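Local coordinates for putative bacteriocin (Brevibacillus laterosporus, PDB 4OZK), which acts as a heat-stable, leaderless class IId bacteriocin of broad antimicrobial spectrum, with a disulfide-stapled, defensin-like structure, at residues M25-Y30 and R42-S47. Residues are numbered along the deposited sequence; the frame is centred on the assembly and turned at random.
Sequences MYRHVY and RTEWGS
Arg42 pairs with Val29 through its carbonyl O, which takes the Val29 N-H at 2.9 Å in a nearly straight bond, while Arg42 CG packs 3.8 Å from Val29 CB on the same face of the sheet. Thr43 lies across from His28 on the other face; its methyl CG2 touches Tyr26 CB, and its hydroxyl is hydrogen-bonded to Tyr40 OH. Glu44 and Arg27 exchange two backbone hydrogen bonds, and their side chains then leave the sheet side by side. With Arg27 CG set between its own N and C (chi1 64°) and the chain extended beyond, the guanidinium edge is carried over the carboxylate. Arg27 NE and NH2 both converge on one oxygen, Glu44 OE2, at 3.1 Å and 3.2 Å. OE2 lies at the edge of the guanidinium, in its plane, whereas both nitrogens come to OE2 from one side of the carboxylate plane, well above it, the two flat groups being turned 75° apart in this salt bridge. Trp45 lays one face of its six-membered ring over Tyr26 CB, a CH-pi contact of 3.6 Å from that carbon to the ring centroid, whereas the two aromatic rings meet obliquely. Gly46 N gives a hydrogen bond to Met25 O, and Ser47 O accepts one from Met25 N; Met25, bent at its last torsion, brings CE to 3.7 Å from Ser47 OG. The ladder is that of an antiparallel beta hairpin, strands 24-33 and 38-48, within the three-stranded sheet of this defensin-like fold.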
loop_
_atom_site.group_PDB
_atom_site.type_symbol
_atom_site.label_atom_id
_atom_site.label_comp_id
_atom_site.label_asym_id
_atom_site.label_seq_id
_atom_site.Cartn_x
_atom_site.Cartn_y
_atom_site.Cartn_z
ATOM N N MET A 25 -7.113 -4.920 10.932
ATOM C CA MET A 25 -7.051 -3.787 10.016
ATOM C C MET A 25 -5.941 -3.935 8.983
ATOM O O MET A 25 -4.846 -4.426 9.290
ATOM C CB MET A 25 -6.833 -2.485 10.788
ATOM C CG MET A 25 -7.809 -2.247 11.919
ATOM S SD MET A 25 -7.454 -0.651 12.668
ATOM C CE MET A 25 -5.739 -0.450 12.180
ATOM N N TYR A 26 -6.215 -3.488 7.760
ATOM C CA TYR A 26 -5.222 -3.520 6.689
ATOM C C TYR A 26 -5.221 -2.203 5.921
ATOM O O TYR A 26 -6.213 -1.457 5.913
ATOM C CB TYR A 26 -5.519 -4.668 5.718
ATOM C CG TYR A 26 -6.796 -4.459 4.925
ATOM C CD1 TYR A 26 -6.767 -3.870 3.659
ATOM C CD2 TYR A 26 -8.032 -4.847 5.451
ATOM C CE1 TYR A 26 -7.940 -3.666 2.940
ATOM C CE2 TYR A 26 -9.207 -4.657 4.742
ATOM C CZ TYR A 26 -9.156 -4.068 3.490
ATOM O OH TYR A 26 -10.327 -3.887 2.794
ATOM N N ARG A 27 -4.101 -1.909 5.277
ATOM C CA ARG A 27 -4.056 -0.813 4.323
ATOM C C ARG A 27 -3.108 -1.184 3.209
ATOM O O ARG A 27 -2.355 -2.166 3.318
ATOM C CB ARG A 27 -3.636 0.501 4.990
ATOM C CG ARG A 27 -2.228 0.512 5.557
ATOM C CD ARG A 27 -1.971 1.820 6.287
ATOM N NE ARG A 27 -0.598 1.892 6.786
ATOM C CZ ARG A 27 -0.146 2.825 7.619
ATOM N NH1 ARG A 27 -0.961 3.773 8.061
ATOM N NH2 ARG A 27 1.120 2.805 8.014
ATOM N N HIS A 28 -3.142 -0.401 2.136
ATOM C CA HIS A 28 -2.339 -0.686 0.950
ATOM C C HIS A 28 -1.180 0.300 0.839
ATOM O O HIS A 28 -1.391 1.514 0.884
ATOM C CB HIS A 28 -3.216 -0.588 -0.298
ATOM C CG HIS A 28 -4.276 -1.646 -0.376
ATOM N ND1 HIS A 28 -4.287 -2.753 0.447
ATOM C CD2 HIS A 28 -5.353 -1.769 -1.190
ATOM C CE1 HIS A 28 -5.328 -3.514 0.143
ATOM N NE2 HIS A 28 -5.989 -2.939 -0.844
ATOM N N VAL A 29 0.041 -0.213 0.704
ATOM C CA VAL A 29 1.206 0.659 0.531
ATOM C C VAL A 29 1.535 0.838 -0.947
ATOM O O VAL A 29 1.717 -0.139 -1.690
ATOM C CB VAL A 29 2.440 0.132 1.275
ATOM C CG1 VAL A 29 3.606 1.075 1.056
ATOM C CG2 VAL A 29 2.140 0.001 2.755
ATOM N N TYR A 30 1.596 2.094 -1.373
ATOM C CA TYR A 30 1.816 2.415 -2.776
ATOM C C TYR A 30 3.125 3.172 -2.940
ATOM O O TYR A 30 3.387 4.135 -2.217
ATOM C CB TYR A 30 0.661 3.281 -3.294
ATOM C CG TYR A 30 -0.579 2.509 -3.691
ATOM C CD1 TYR A 30 -0.757 2.082 -5.006
ATOM C CD2 TYR A 30 -1.573 2.214 -2.760
ATOM C CE1 TYR A 30 -1.889 1.382 -5.387
ATOM C CE2 TYR A 30 -2.714 1.507 -3.130
ATOM C CZ TYR A 30 -2.860 1.095 -4.444
ATOM O OH TYR A 30 -3.983 0.398 -4.828
ATOM N N ARG A 42 2.602 -3.531 -1.133
ATOM C CA ARG A 42 2.245 -4.515 -0.123
ATOM C C ARG A 42 0.943 -4.162 0.573
ATOM O O ARG A 42 0.423 -3.040 0.460
ATOM C CB ARG A 42 3.358 -4.674 0.920
ATOM C CG ARG A 42 3.487 -3.494 1.881
ATOM C CD ARG A 42 4.426 -3.828 3.029
ATOM N NE ARG A 42 5.804 -3.985 2.565
ATOM C CZ ARG A 42 6.798 -4.472 3.305
ATOM N NH1 ARG A 42 6.569 -4.859 4.552
ATOM N NH2 ARG A 42 8.020 -4.576 2.794
ATOM N N THR A 43 0.420 -5.152 1.288
ATOM C CA THR A 43 -0.693 -4.942 2.190
ATOM C C THR A 43 -0.084 -4.891 3.574
ATOM O O THR A 43 0.615 -5.821 3.988
ATOM C CB THR A 43 -1.686 -6.112 2.142
ATOM O OG1 THR A 43 -2.111 -6.343 0.784
ATOM C CG2 THR A 43 -2.883 -5.809 3.026
ATOM N N GLU A 44 -0.317 -3.792 4.284
ATOM C CA GLU A 44 0.145 -3.691 5.661
ATOM C C GLU A 44 -0.992 -4.042 6.616
ATOM O O GLU A 44 -2.100 -3.509 6.503
ATOM C CB GLU A 44 0.691 -2.287 5.948
ATOM C CG GLU A 44 1.121 -2.081 7.387
ATOM C CD GLU A 44 1.897 -0.792 7.586
ATOM O OE1 GLU A 44 2.496 -0.634 8.684
ATOM O OE2 GLU A 44 1.907 0.053 6.654
ATOM N N TRP A 45 -0.725 -4.951 7.549
ATOM C CA TRP A 45 -1.741 -5.349 8.517
ATOM C C TRP A 45 -1.487 -4.686 9.868
ATOM O O TRP A 45 -0.339 -4.619 10.329
ATOM C CB TRP A 45 -1.806 -6.880 8.625
ATOM C CG TRP A 45 -2.345 -7.528 7.353
ATOM C CD1 TRP A 45 -1.622 -7.974 6.270
ATOM C CD2 TRP A 45 -3.726 -7.775 7.039
ATOM N NE1 TRP A 45 -2.474 -8.480 5.308
ATOM C CE2 TRP A 45 -3.767 -8.376 5.757
ATOM C CE3 TRP A 45 -4.930 -7.549 7.726
ATOM C CZ2 TRP A 45 -4.984 -8.759 5.143
ATOM C CZ3 TRP A 45 -6.141 -7.925 7.113
ATOM C CH2 TRP A 45 -6.154 -8.523 5.838
ATOM N N GLY A 46 -2.559 -4.186 10.489
ATOM C CA GLY A 46 -2.449 -3.416 11.714
ATOM C C GLY A 46 -3.077 -4.106 12.902
ATOM O O GLY A 46 -2.958 -5.330 13.049
ATOM N N SER A 47 -3.745 -3.326 13.755
ATOM C CA SER A 47 -4.381 -3.869 14.966
ATOM C C SER A 47 -5.752 -4.520 14.716
ATOM O O SER A 47 -6.278 -4.508 13.593
ATOM C CB SER A 47 -4.486 -2.802 16.066
ATOM O OG SER A 47 -5.095 -1.617 15.592
#